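PDB 5O9X: phosphoacetylglucosamine mutase from Aspergillus lentulus, which interconverts N-acetylglucosamine 6-phosphate and N-acetylglucosamine 1-phosphate, most likely by way of a bisphosphorylated sugar intermediate. Local coordinates for residues A[385-389]-A[421-427]; A[2-7]-A[110-114]; A[275-281]-A[292-297]. The protein carries 1 engineered substitution. All coordinates share one frame; numbering follows the deposited sequence.

Interaction 1 (A[385-389]-A[421-427]); sequences GTITF and INQAVGD
Thr-386 meets the loop 421-427 with CB, OG1 and CG2 alike. The anti position of its hydroxyl relative to the backbone N (chi1 -163°) points OG1 at Asn-422 O, to which it gives a 2.6 Å hydrogen bond. The donor stands 29° out of the carbonyl plane. The methyl CG2 turns instead to Ala-424 O, while CB lies tight against Gly-426 CA at 3.5 Å; glycine there lets the chains close up, and its CA-H also meets Gly-385 O. Water 1 donates to Thr-386 OG1 and accepts from Asp-427 N. Gln-423, bent at chi2, turns its amide toward the strand backbone: NE2 gives a weak bond to Ile-387 O, and OE1 weakly accepts from Phe-389 N. OE1 also meets the edge of the Phe-389 ring, in its plane, at 3.7 Å from CD2. Ile-421 CG2 packs on Ile-387 CB at 4.0 Å. Asp-427, bonded through OD2 to Asn-422 ND2 and Tyr-191, occupies the N-cap of helix 428-442. A helix-to-helix connection thus covers an outermost strand of the domain III sheet, as in the alpha/beta domains of phosphohexomutases.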
ATOM      1  N   GLY A 385       3.927  -0.936   2.849  1.00 17.85           N
ATOM      2  CA  GLY A 385       4.299  -0.247   4.047  1.00 19.44           C
ATOM      3  C   GLY A 385       5.488   0.691   3.834  1.00 20.64           C
ATOM      4  O   GLY A 385       5.955   0.894   2.711  1.00 18.54           O
ATOM      5  N   THR A 386       5.869   1.341   4.931  1.00 19.70           N
ATOM      6  CA  THR A 386       6.849   2.392   4.880  1.00 20.38           C
ATOM      7  C   THR A 386       7.343   2.690   6.300  1.00 19.55           C
ATOM      8  O   THR A 386       7.080   1.933   7.257  1.00 17.60           O
ATOM      9  CB  THR A 386       6.377   3.656   4.071  1.00 22.00           C
ATOM     10  OG1 THR A 386       7.548   4.410   3.769  1.00 26.74           O
ATOM     11  CG2 THR A 386       5.421   4.494   4.823  1.00 22.41           C
ATOM     12  N   ILE A 387       8.065   3.791   6.435  1.00 18.61           N
ATOM     13  CA  ILE A 387       8.547   4.209   7.754  1.00 18.57           C
ATOM     14  C   ILE A 387       8.302   5.682   7.784  1.00 21.20           C
ATOM     15  O   ILE A 387       8.654   6.404   6.853  1.00 24.91           O
ATOM     16  CB  ILE A 387      10.039   3.926   7.985  1.00 18.83           C
ATOM     17  CG1 ILE A 387      10.306   2.432   7.919  1.00 18.45           C
ATOM     18  CG2 ILE A 387      10.397   4.311   9.445  1.00 18.85           C
ATOM     19  CD1 ILE A 387      11.427   2.062   7.022  1.00 22.36           C
ATOM     20  N   THR A 388       7.666   6.115   8.843  1.00 23.31           N
ATOM     21  CA  THR A 388       7.368   7.544   8.989  1.00 26.10           C
ATOM     22  C   THR A 388       8.290   8.126  10.107  1.00 25.81           C
ATOM     23  O   THR A 388       8.585   7.470  11.087  1.00 26.13           O
ATOM     24  CB  THR A 388       5.859   7.731   9.208  1.00 27.83           C
ATOM     25  OG1 THR A 388       5.609   9.110   9.301  1.00 39.52           O
ATOM     26  CG2 THR A 388       5.442   7.126  10.477  1.00 24.28           C
ATOM     27  N   PHE A 389       8.803   9.326   9.884  1.00 29.95           N
ATOM     28  CA  PHE A 389       9.674  10.021  10.872  1.00 28.44           C
ATOM     29  C   PHE A 389       8.924  11.260  11.294  1.00 28.52           C
ATOM     30  O   PHE A 389       8.507  12.042  10.440  1.00 27.55           O
ATOM     31  CB  PHE A 389      10.984  10.418  10.217  1.00 28.88           C
ATOM     32  CG  PHE A 389      11.834   9.238   9.833  1.00 28.60           C
ATOM     33  CD1 PHE A 389      12.773   8.714  10.747  1.00 30.63           C
ATOM     34  CD2 PHE A 389      11.671   8.637   8.577  1.00 31.11           C
ATOM     35  CE1 PHE A 389      13.567   7.619  10.402  1.00 31.11           C
ATOM     36  CE2 PHE A 389      12.433   7.514   8.229  1.00 35.76           C
ATOM     37  CZ  PHE A 389      13.388   7.028   9.140  1.00 28.04           C
ATOM     38  N   ILE A 421      13.025   7.051   1.950  1.00 28.24           N
ATOM     39  CA  ILE A 421      11.797   6.356   2.350  1.00 33.61           C
ATOM     40  C   ILE A 421      10.602   7.187   2.033  1.00 41.75           C
ATOM     41  O   ILE A 421      10.481   8.302   2.549  1.00 43.24           O
ATOM     42  CB  ILE A 421      11.877   5.678   3.760  1.00 32.69           C
ATOM     43  CG1 ILE A 421      12.731   4.464   3.583  1.00 34.42           C
ATOM     44  CG2 ILE A 421      10.542   5.130   4.230  1.00 28.98           C
ATOM     45  CD1 ILE A 421      12.349   3.708   2.287  1.00 36.64           C
ATOM     46  N   ASN A 422       9.740   6.641   1.150  1.00 45.73           N
ATOM     47  CA  ASN A 422       8.592   7.361   0.691  1.00 48.39           C
ATOM     48  C   ASN A 422       7.658   7.548   1.886  1.00 56.22           C
ATOM     49  O   ASN A 422       7.125   6.605   2.465  1.00 62.66           O
ATOM     50  CB  ASN A 422       7.937   6.662  -0.503  1.00 56.76           C
ATOM     51  CG  ASN A 422       7.005   7.582  -1.307  1.00 58.34           C
ATOM     52  OD1 ASN A 422       6.213   8.358  -0.712  1.00 61.93           O
ATOM     53  ND2 ASN A 422       7.080   7.491  -2.680  1.00 51.66           N
ATOM     54  N   GLN A 423       7.521   8.795   2.281  1.00 53.40           N
ATOM     55  CA  GLN A 423       6.788   9.139   3.466  1.00 57.02           C
ATOM     56  C   GLN A 423       5.266   9.079   3.168  1.00 66.20           C
ATOM     57  O   GLN A 423       4.846   9.353   2.019  1.00 74.93           O
ATOM     58  CB  GLN A 423       7.288  10.517   3.919  1.00 60.67           C
ATOM     59  CG  GLN A 423       8.808  10.551   4.135  1.00 58.15           C
ATOM     60  CD  GLN A 423       9.232   9.626   5.288  1.00 57.78           C
ATOM     61  OE1 GLN A 423       8.873   9.860   6.462  1.00 50.40           O
ATOM     62  NE2 GLN A 423       9.974   8.561   4.959  1.00 55.84           N
ATOM     63  N   ALA A 424       4.496   8.660   4.199  1.00 63.91           N
ATOM     64  CA  ALA A 424       2.994   8.443   4.246  1.00 54.04           C
ATOM     65  C   ALA A 424       2.428   7.074   3.763  1.00 53.02           C
ATOM     66  O   ALA A 424       2.316   6.093   4.541  1.00 51.29           O
ATOM     67  CB  ALA A 424       2.194   9.632   3.685  1.00 57.43           C
ATOM     68  N   VAL A 425       2.028   7.015   2.502  1.00 42.55           N
ATOM     69  CA  VAL A 425       1.674   5.755   1.891  1.00 45.92           C
ATOM     70  C   VAL A 425       3.033   5.161   1.432  1.00 40.46           C
ATOM     71  O   VAL A 425       3.912   5.845   0.935  1.00 49.80           O
ATOM     72  CB  VAL A 425       0.611   5.943   0.744  1.00 41.16           C
ATOM     73  CG1 VAL A 425       0.293   4.644  -0.012  1.00 44.59           C
ATOM     74  CG2 VAL A 425      -0.674   6.516   1.326  1.00 48.48           C
ATOM     75  N   GLY A 426       3.179   3.877   1.561  1.00 36.29           N
ATOM     76  CA  GLY A 426       4.457   3.299   1.186  1.00 31.49           C
ATOM     77  C   GLY A 426       4.699   3.307  -0.289  1.00 35.45           C
ATOM     78  O   GLY A 426       3.771   3.581  -1.091  1.00 37.39           O
ATOM     79  N   ASP A 427       5.942   3.034  -0.662  1.00 23.72           N
ATOM     80  CA  ASP A 427       6.317   2.938  -2.079  1.00 20.25           C
ATOM     81  C   ASP A 427       7.122   1.660  -2.218  1.00 19.62           C
ATOM     82  O   ASP A 427       8.235   1.606  -1.722  1.00 20.96           O
ATOM     83  CB  ASP A 427       7.106   4.221  -2.449  1.00 18.25           C
ATOM     84  CG  ASP A 427       7.736   4.147  -3.833  1.00 19.71           C
ATOM     85  OD1 ASP A 427       7.763   3.055  -4.419  1.00 19.20           O
ATOM     86  OD2 ASP A 427       8.222   5.164  -4.356  1.00 22.41           O
TER
HETATM   87  O   HOH W   1       8.204   3.681   1.129  1.00 26.87           O

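Interaction 2 (A[2-7]-A[110-114]); sequences ASPAVR and VYDEL
Arg-7 and Asp-112 join the two helices by a salt bridge in which two guanidinium nitrogens, NE and NH2, converge on one carboxylate oxygen. NE reaches Asp-112 OD2 at 2.8 Å and NH2 reaches the same Asp-112 OD2 at 2.9 Å, a side-on grip rather than a pairing of two nitrogens with two oxygens. Both donors come from the same face of the carboxylate: NE meets OD2 on the syn side, 21° out of plane, and NH2 from farther above, at 41°. Seen from Arg-7, the oxygen stays close to the guanidinium plane, at its edge, although the two flat groups are not coplanar. The arginine chain starts anti to the backbone N (chi1 158°) and bends at chi3, which brings NE round to the acid. Beside the bridge, Ala-2 CB touches Asp-112 OD1 at 3.5 Å and approaches the edge of the Tyr-111 ring, 4.1 Å from CE1. Val-6 CG1 makes a looser contact with Tyr-111 CE1 at 4.4 Å. Ser-3 is the N-cap of the first helix, its OG accepting from Val-6 N at 3.3 Å. Helix 4-14 is thus set at the surface against helix 107-118; Tyr-111 also packs on Leu-48, Thr-51 and Leu-52 of helix 40-56, while Leu-114 touches both that helix (Leu-52) and helix 91-101 (Tyr-95, Leu-99).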
ATOM      1  N   ALA A   2     -22.767  26.491  -5.830  1.00 43.80           N
ATOM      2  CA  ALA A   2     -22.265  26.276  -7.235  1.00 56.61           C
ATOM      3  C   ALA A   2     -23.112  26.991  -8.280  1.00 56.10           C
ATOM      4  O   ALA A   2     -24.348  26.901  -8.247  1.00 52.58           O
ATOM      5  CB  ALA A   2     -22.170  24.786  -7.585  1.00 47.78           C
ATOM      6  N   SER A   3     -22.421  27.645  -9.225  1.00 61.27           N
ATOM      7  CA  SER A   3     -23.011  28.419 -10.330  1.00 61.21           C
ATOM      8  C   SER A   3     -24.018  27.614 -11.180  1.00 65.06           C
ATOM      9  O   SER A   3     -23.848  26.399 -11.327  1.00 61.36           O
ATOM     10  CB  SER A   3     -21.894  29.001 -11.220  1.00 68.41           C
ATOM     11  OG  SER A   3     -21.514  28.123 -12.272  1.00 62.16           O
ATOM     12  N   PRO A   4     -25.061  28.291 -11.741  1.00 69.72           N
ATOM     13  CA  PRO A   4     -26.055  27.604 -12.595  1.00 64.23           C
ATOM     14  C   PRO A   4     -25.472  26.905 -13.831  1.00 55.84           C
ATOM     15  O   PRO A   4     -26.022  25.884 -14.255  1.00 58.08           O
ATOM     16  CB  PRO A   4     -27.016  28.743 -13.022  1.00 66.11           C
ATOM     17  CG  PRO A   4     -26.221  30.001 -12.858  1.00 65.25           C
ATOM     18  CD  PRO A   4     -25.378  29.739 -11.628  1.00 71.83           C
ATOM     19  N   ALA A   5     -24.401  27.443 -14.417  1.00 56.70           N
ATOM     20  CA  ALA A   5     -23.772  26.802 -15.582  1.00 55.44           C
ATOM     21  C   ALA A   5     -23.062  25.500 -15.185  1.00 59.40           C
ATOM     22  O   ALA A   5     -23.114  24.535 -15.947  1.00 52.79           O
ATOM     23  CB  ALA A   5     -22.816  27.737 -16.308  1.00 62.59           C
ATOM     24  N   VAL A   6     -22.440  25.494 -13.989  1.00 53.25           N
ATOM     25  CA  VAL A   6     -21.784  24.307 -13.404  1.00 53.66           C
ATOM     26  C   VAL A   6     -22.823  23.212 -13.144  1.00 54.27           C
ATOM     27  O   VAL A   6     -22.679  22.106 -13.656  1.00 51.80           O
ATOM     28  CB  VAL A   6     -20.936  24.668 -12.142  1.00 50.68           C
ATOM     29  CG1 VAL A   6     -20.645  23.466 -11.252  1.00 49.96           C
ATOM     30  CG2 VAL A   6     -19.623  25.322 -12.547  1.00 49.48           C
ATOM     31  N   ARG A   7     -23.886  23.549 -12.401  1.00 51.56           N
ATOM     32  CA  ARG A   7     -24.941  22.613 -12.014  1.00 49.12           C
ATOM     33  C   ARG A   7     -25.597  21.999 -13.268  1.00 48.37           C
ATOM     34  O   ARG A   7     -26.033  20.844 -13.247  1.00 54.21           O
ATOM     35  CB  ARG A   7     -25.911  23.326 -11.046  1.00 57.85           C
ATOM     36  CG  ARG A   7     -27.335  22.787 -10.900  1.00 73.71           C
ATOM     37  CD  ARG A   7     -28.233  23.713 -10.060  1.00 80.69           C
ATOM     38  NE  ARG A   7     -27.576  24.082  -8.794  1.00 84.99           N
ATOM     39  CZ  ARG A   7     -27.058  25.284  -8.504  1.00 78.67           C
ATOM     40  NH1 ARG A   7     -27.140  26.298  -9.369  1.00 83.14           N
ATOM     41  NH2 ARG A   7     -26.445  25.469  -7.338  1.00 56.32           N
ATOM     42  N   VAL A 110     -27.190  16.402  -4.910  1.00 38.55           N
ATOM     43  CA  VAL A 110     -26.270  15.857  -3.922  1.00 34.49           C
ATOM     44  C   VAL A 110     -25.013  16.709  -3.849  1.00 30.34           C
ATOM     45  O   VAL A 110     -24.557  17.033  -2.761  1.00 35.12           O
ATOM     46  CB  VAL A 110     -26.017  14.357  -4.167  1.00 37.81           C
ATOM     47  CG1 VAL A 110     -24.960  13.815  -3.221  1.00 34.86           C
ATOM     48  CG2 VAL A 110     -27.331  13.594  -3.975  1.00 36.66           C
ATOM     49  N   TYR A 111     -24.483  17.125  -5.010  1.00 35.09           N
ATOM     50  CA  TYR A 111     -23.309  18.026  -5.070  1.00 32.54           C
ATOM     51  C   TYR A 111     -23.537  19.318  -4.249  1.00 34.25           C
ATOM     52  O   TYR A 111     -22.717  19.670  -3.384  1.00 32.98           O
ATOM     53  CB  TYR A 111     -23.002  18.368  -6.523  1.00 30.32           C
ATOM     54  CG  TYR A 111     -21.675  19.062  -6.822  1.00 34.00           C
ATOM     55  CD1 TYR A 111     -21.643  20.407  -7.301  1.00 35.23           C
ATOM     56  CD2 TYR A 111     -20.441  18.366  -6.724  1.00 31.03           C
ATOM     57  CE1 TYR A 111     -20.431  21.031  -7.633  1.00 37.09           C
ATOM     58  CE2 TYR A 111     -19.240  18.994  -7.064  1.00 31.81           C
ATOM     59  CZ  TYR A 111     -19.227  20.313  -7.499  1.00 34.55           C
ATOM     60  OH  TYR A 111     -18.038  20.911  -7.822  1.00 34.95           O
ATOM     61  N   ASP A 112     -24.641  20.029  -4.514  1.00 37.02           N
ATOM     62  CA  ASP A 112     -24.976  21.253  -3.727  1.00 39.28           C
ATOM     63  C   ASP A 112     -25.221  20.979  -2.248  1.00 37.12           C
ATOM     64  O   ASP A 112     -24.775  21.753  -1.376  1.00 41.77           O
ATOM     65  CB  ASP A 112     -26.161  22.014  -4.338  1.00 46.27           C
ATOM     66  CG  ASP A 112     -25.758  22.809  -5.567  1.00 56.51           C
ATOM     67  OD1 ASP A 112     -24.722  23.545  -5.490  1.00 56.82           O
ATOM     68  OD2 ASP A 112     -26.476  22.686  -6.600  1.00 51.29           O
ATOM     69  N   GLU A 113     -25.866  19.843  -1.962  1.00 33.70           N
ATOM     70  CA  GLU A 113     -26.107  19.428  -0.594  1.00 34.18           C
ATOM     71  C   GLU A 113     -24.739  19.325   0.097  1.00 35.72           C
ATOM     72  O   GLU A 113     -24.538  19.842   1.216  1.00 37.08           O
ATOM     73  CB  GLU A 113     -26.837  18.101  -0.651  1.00 41.69           C
ATOM     74  CG  GLU A 113     -27.440  17.552   0.613  1.00 51.29           C
ATOM     75  CD  GLU A 113     -27.937  16.114   0.420  1.00 65.25           C
ATOM     76  OE1 GLU A 113     -28.632  15.802  -0.600  1.00 67.57           O
ATOM     77  OE2 GLU A 113     -27.614  15.289   1.297  1.00 62.93           O
ATOM     78  N   LEU A 114     -23.757  18.753  -0.624  1.00 32.22           N
ATOM     79  CA  LEU A 114     -22.406  18.627  -0.083  1.00 30.11           C
ATOM     80  C   LEU A 114     -21.692  19.927   0.099  1.00 27.57           C
ATOM     81  O   LEU A 114     -20.961  20.082   1.113  1.00 35.05           O
ATOM     82  CB  LEU A 114     -21.544  17.616  -0.872  1.00 27.40           C
ATOM     83  CG  LEU A 114     -21.851  16.163  -0.562  1.00 28.55           C
ATOM     84  CD1 LEU A 114     -21.128  15.203  -1.538  1.00 31.62           C
ATOM     85  CD2 LEU A 114     -21.527  15.806   0.881  1.00 29.58           C
TER

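Interaction 3 (A[275-281]-A[292-297]); sequences SILDRCA and YYFLDE. Unlike the reference sequence in segment 275-281: Ile-276 (reference Val).
An antiparallel beta hairpin, strands 279-283 and 290-295, forms part of the mixed sheet of the second alpha/beta domain, and its two strands meet here. Cys-280 and Tyr-293 are a hydrogen-bonded pair: Cys-280 N to Tyr-293 O and Tyr-293 N to Cys-280 O are both 2.9 Å. Tyr-293 CG lies between the backbone N and carbonyl carbon (chi1 48°), laying the ring beneath Cys-280, whose CB stands over the face toward the rim, 3.4 Å from CE1. The cysteine sulfur meets the same ring obliquely. Ala-281 and Tyr-292 form the next, non-hydrogen-bonded pair; Ala-281 CB sits over the centre of the Tyr-292 ring, 3.9 Å from its centroid, in a CH-pi contact. Arg-279 runs beside that ring, CG 3.7 Å from CE2 at the ring edge, with guanidinium and ring nearly coplanar. Beyond the paired residues, a type II beta turn, Ser-275 to Asp-278, carries Leu-277 N to Leu-295 O at 2.8 Å. Water 2 fills in between the turn and the strand, donating to Ser-275 O and Asp-278 O and accepting from Leu-295 N at 2.9 Å. The lined-up ends of Arg-279 and Tyr-292 share Glu-436 of helix 428-442, by a salt bridge to NH2 and a hydrogen bond from OH. Its carboxylate serves both polar ends, with the Lys-209 and Gly-210 carbonyls also accepting from Arg-279, and probably offsets the buried arginine's charge.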
ATOM      1  N   SER A 275      17.509 -19.414  -9.806  1.00 25.49           N
ATOM      2  CA  SER A 275      18.326 -20.517  -9.293  1.00 30.54           C
ATOM      3  C   SER A 275      18.267 -20.558  -7.791  1.00 26.88           C
ATOM      4  O   SER A 275      17.901 -19.564  -7.136  1.00 25.42           O
ATOM      5  CB  SER A 275      19.810 -20.334  -9.770  1.00 31.07           C
ATOM      6  OG  SER A 275      19.864 -20.271 -11.203  1.00 34.07           O
ATOM      7  N   ILE A 276      18.684 -21.693  -7.231  1.00 26.35           N
ATOM      8  CA  ILE A 276      18.969 -21.832  -5.813  1.00 29.05           C
ATOM      9  C   ILE A 276      19.805 -20.656  -5.350  1.00 26.97           C
ATOM     10  O   ILE A 276      20.707 -20.246  -6.086  1.00 26.11           O
ATOM     11  CB  ILE A 276      19.685 -23.195  -5.558  1.00 34.30           C
ATOM     12  CG1 ILE A 276      18.643 -24.338  -5.491  1.00 40.00           C
ATOM     13  CG2 ILE A 276      20.505 -23.161  -4.310  1.00 34.63           C
ATOM     14  CD1 ILE A 276      19.101 -25.673  -6.109  1.00 43.67           C
ATOM     15  N   LEU A 277      19.411 -20.070  -4.195  1.00 23.91           N
ATOM     16  CA  LEU A 277      20.034 -18.905  -3.557  1.00 23.35           C
ATOM     17  C   LEU A 277      19.911 -17.539  -4.315  1.00 22.34           C
ATOM     18  O   LEU A 277      20.406 -16.542  -3.801  1.00 24.04           O
ATOM     19  CB  LEU A 277      21.543 -19.165  -3.209  1.00 26.58           C
ATOM     20  CG  LEU A 277      21.934 -20.367  -2.291  1.00 30.31           C
ATOM     21  CD1 LEU A 277      23.451 -20.381  -2.013  1.00 30.37           C
ATOM     22  CD2 LEU A 277      21.134 -20.338  -1.000  1.00 26.00           C
ATOM     23  N   ASP A 278      19.280 -17.473  -5.505  1.00 19.77           N
ATOM     24  CA  ASP A 278      19.046 -16.163  -6.112  1.00 18.97           C
ATOM     25  C   ASP A 278      18.098 -15.329  -5.180  1.00 17.04           C
ATOM     26  O   ASP A 278      17.018 -15.832  -4.799  1.00 18.93           O
ATOM     27  CB  ASP A 278      18.392 -16.281  -7.483  1.00 22.20           C
ATOM     28  CG  ASP A 278      19.411 -16.638  -8.586  1.00 26.37           C
ATOM     29  OD1 ASP A 278      20.645 -16.535  -8.332  1.00 24.92           O
ATOM     30  OD2 ASP A 278      18.939 -16.985  -9.690  1.00 27.84           O
ATOM     31  N   ARG A 279      18.466 -14.075  -4.887  1.00 17.10           N
ATOM     32  CA  ARG A 279      17.564 -13.220  -4.068  1.00 16.19           C
ATOM     33  C   ARG A 279      16.474 -12.698  -5.026  1.00 16.16           C
ATOM     34  O   ARG A 279      16.829 -12.127  -6.072  1.00 17.21           O
ATOM     35  CB  ARG A 279      18.356 -12.038  -3.534  1.00 15.11           C
ATOM     36  CG  ARG A 279      17.587 -11.043  -2.614  1.00 16.43           C
ATOM     37  CD  ARG A 279      18.574 -10.146  -1.912  1.00 17.88           C
ATOM     38  NE  ARG A 279      19.241  -9.106  -2.787  1.00 17.39           N
ATOM     39  CZ  ARG A 279      20.488  -9.184  -3.303  1.00 17.61           C
ATOM     40  NH1 ARG A 279      21.224 -10.283  -3.133  1.00 17.48           N
ATOM     41  NH2 ARG A 279      20.964  -8.186  -4.043  1.00 15.53           N
ATOM     42  N   CYS A 280      15.186 -12.909  -4.680  1.00 17.12           N
ATOM     43  CA  CYS A 280      14.073 -12.450  -5.538  1.00 15.73           C
ATOM     44  C   CYS A 280      13.119 -11.536  -4.774  1.00 15.91           C
ATOM     45  O   CYS A 280      13.042 -11.585  -3.539  1.00 15.52           O
ATOM     46  CB  CYS A 280      13.268 -13.661  -5.996  1.00 15.62           C
ATOM     47  SG  CYS A 280      14.273 -14.846  -6.981  1.00 19.11           S
ATOM     48  N   ALA A 281      12.295 -10.811  -5.526  1.00 15.13           N
ATOM     49  CA  ALA A 281      11.181 -10.056  -4.923  1.00 13.61           C
ATOM     50  C   ALA A 281      10.054  -9.962  -5.926  1.00 13.81           C
ATOM     51  O   ALA A 281      10.255 -10.162  -7.138  1.00 15.40           O
ATOM     52  CB  ALA A 281      11.655  -8.679  -4.511  1.00 12.29           C
ATOM     53  N   TYR A 292       9.835 -10.367  -0.635  1.00 15.03           N
ATOM     54  CA  TYR A 292      11.081 -10.996  -1.043  1.00 15.07           C
ATOM     55  C   TYR A 292      10.947 -12.475  -0.821  1.00 14.96           C
ATOM     56  O   TYR A 292      10.124 -12.898   0.004  1.00 15.52           O
ATOM     57  CB  TYR A 292      12.225 -10.461  -0.068  1.00 14.38           C
ATOM     58  CG  TYR A 292      13.022  -9.291  -0.699  1.00 14.94           C
ATOM     59  CD1 TYR A 292      12.460  -7.972  -0.720  1.00 14.00           C
ATOM     60  CD2 TYR A 292      14.280  -9.524  -1.285  1.00 14.23           C
ATOM     61  CE1 TYR A 292      13.153  -6.884  -1.305  1.00 13.98           C
ATOM     62  CE2 TYR A 292      15.043  -8.442  -1.840  1.00 13.92           C
ATOM     63  CZ  TYR A 292      14.451  -7.134  -1.860  1.00 14.76           C
ATOM     64  OH  TYR A 292      15.157  -6.037  -2.341  1.00 15.33           O
ATOM     65  N   TYR A 293      11.812 -13.276  -1.470  1.00 15.89           N
ATOM     66  CA  TYR A 293      11.779 -14.718  -1.299  1.00 15.14           C
ATOM     67  C   TYR A 293      12.993 -15.274  -2.023  1.00 15.76           C
ATOM     68  O   TYR A 293      13.663 -14.575  -2.802  1.00 16.05           O
ATOM     69  CB  TYR A 293      10.482 -15.369  -1.884  1.00 14.12           C
ATOM     70  CG  TYR A 293      10.157 -14.901  -3.290  1.00 15.34           C
ATOM     71  CD1 TYR A 293      10.569 -15.667  -4.470  1.00 15.46           C
ATOM     72  CD2 TYR A 293       9.424 -13.704  -3.465  1.00 15.15           C
ATOM     73  CE1 TYR A 293      10.229 -15.202  -5.751  1.00 16.33           C
ATOM     74  CE2 TYR A 293       9.074 -13.259  -4.739  1.00 15.69           C
ATOM     75  CZ  TYR A 293       9.506 -13.998  -5.879  1.00 18.06           C
ATOM     76  OH  TYR A 293       9.117 -13.524  -7.130  1.00 16.83           O
ATOM     77  N   PHE A 294      13.343 -16.510  -1.677  1.00 16.61           N
ATOM     78  CA  PHE A 294      14.436 -17.201  -2.355  1.00 16.55           C
ATOM     79  C   PHE A 294      14.260 -18.679  -2.187  1.00 18.72           C
ATOM     80  O   PHE A 294      13.505 -19.114  -1.279  1.00 18.62           O
ATOM     81  CB  PHE A 294      15.830 -16.761  -1.754  1.00 17.42           C
ATOM     82  CG  PHE A 294      16.083 -17.194  -0.346  1.00 19.06           C
ATOM     83  CD1 PHE A 294      17.151 -18.093  -0.039  1.00 19.49           C
ATOM     84  CD2 PHE A 294      15.343 -16.652   0.732  1.00 17.91           C
ATOM     85  CE1 PHE A 294      17.422 -18.420   1.282  1.00 20.58           C
ATOM     86  CE2 PHE A 294      15.611 -17.012   2.033  1.00 18.11           C
ATOM     87  CZ  PHE A 294      16.637 -17.903   2.338  1.00 20.14           C
ATOM     88  N   LEU A 295      15.005 -19.436  -3.011  1.00 17.62           N
ATOM     89  CA  LEU A 295      15.123 -20.892  -2.823  1.00 19.53           C
ATOM     90  C   LEU A 295      16.377 -21.135  -1.978  1.00 20.61           C
ATOM     91  O   LEU A 295      17.451 -20.650  -2.352  1.00 22.13           O
ATOM     92  CB  LEU A 295      15.284 -21.565  -4.155  1.00 18.42           C
ATOM     93  CG  LEU A 295      14.028 -21.441  -5.013  1.00 20.32           C
ATOM     94  CD1 LEU A 295      14.349 -21.729  -6.485  1.00 23.92           C
ATOM     95  CD2 LEU A 295      12.864 -22.300  -4.515  1.00 23.16           C
ATOM     96  N   ASP A 296      16.230 -21.785  -0.831  1.00 19.91           N
ATOM     97  CA  ASP A 296      17.389 -21.998   0.064  1.00 22.02           C
ATOM     98  C   ASP A 296      18.325 -23.108  -0.507  1.00 23.33           C
ATOM     99  O   ASP A 296      18.038 -23.680  -1.541  1.00 22.74           O
ATOM    100  CB  ASP A 296      16.973 -22.209   1.560  1.00 23.86           C
ATOM    101  CG  ASP A 296      16.296 -23.562   1.848  1.00 25.68           C
ATOM    102  OD1 ASP A 296      16.357 -24.494   1.022  1.00 27.67           O
ATOM    103  OD2 ASP A 296      15.682 -23.693   2.950  1.00 25.77           O
ATOM    104  N   GLU A 297      19.439 -23.358   0.185  1.00 28.97           N
ATOM    105  CA  GLU A 297      20.411 -24.399  -0.217  1.00 32.79           C
ATOM    106  C   GLU A 297      19.757 -25.770  -0.463  1.00 34.65           C
ATOM    107  O   GLU A 297      20.161 -26.442  -1.398  1.00 33.59           O
ATOM    108  CB  GLU A 297      21.609 -24.467   0.771  1.00 39.01           C
ATOM    109  CG  GLU A 297      21.238 -24.645   2.257  1.00 47.41           C
ATOM    110  CD  GLU A 297      22.467 -24.844   3.152  1.00 62.62           C
ATOM    111  OE1 GLU A 297      23.526 -25.261   2.615  1.00 66.64           O
ATOM    112  OE2 GLU A 297      22.387 -24.582   4.385  1.00 59.14           O
TER
HETATM  113  O   HOH W   2      15.982 -18.350  -5.509  1.00 17.26           O

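How the interactions relate
Interaction 1 is buried, its centre about 10 Å from the centre of the chain; interaction 3 is partly buried, and interaction 2 lies at the surface, its centre about 34 Å out. Each belongs to a different alpha/beta unit, and none touches another: interactions 2 and 3 lie on opposite sides of the chain's centre, nearest atoms about 40 Å apart. Helix 428-442 links interactions 1 and 3, since Asp-427 caps it and its Glu-436 binds residues of interaction 3. The chemistry differs accordingly: one charged pair between two surface helices in 2, mostly side-chain-to-backbone bonds between strand and loop in 1, and strand pairing with aromatic faces in 3. A water bridges the two segments in 1 and in 3.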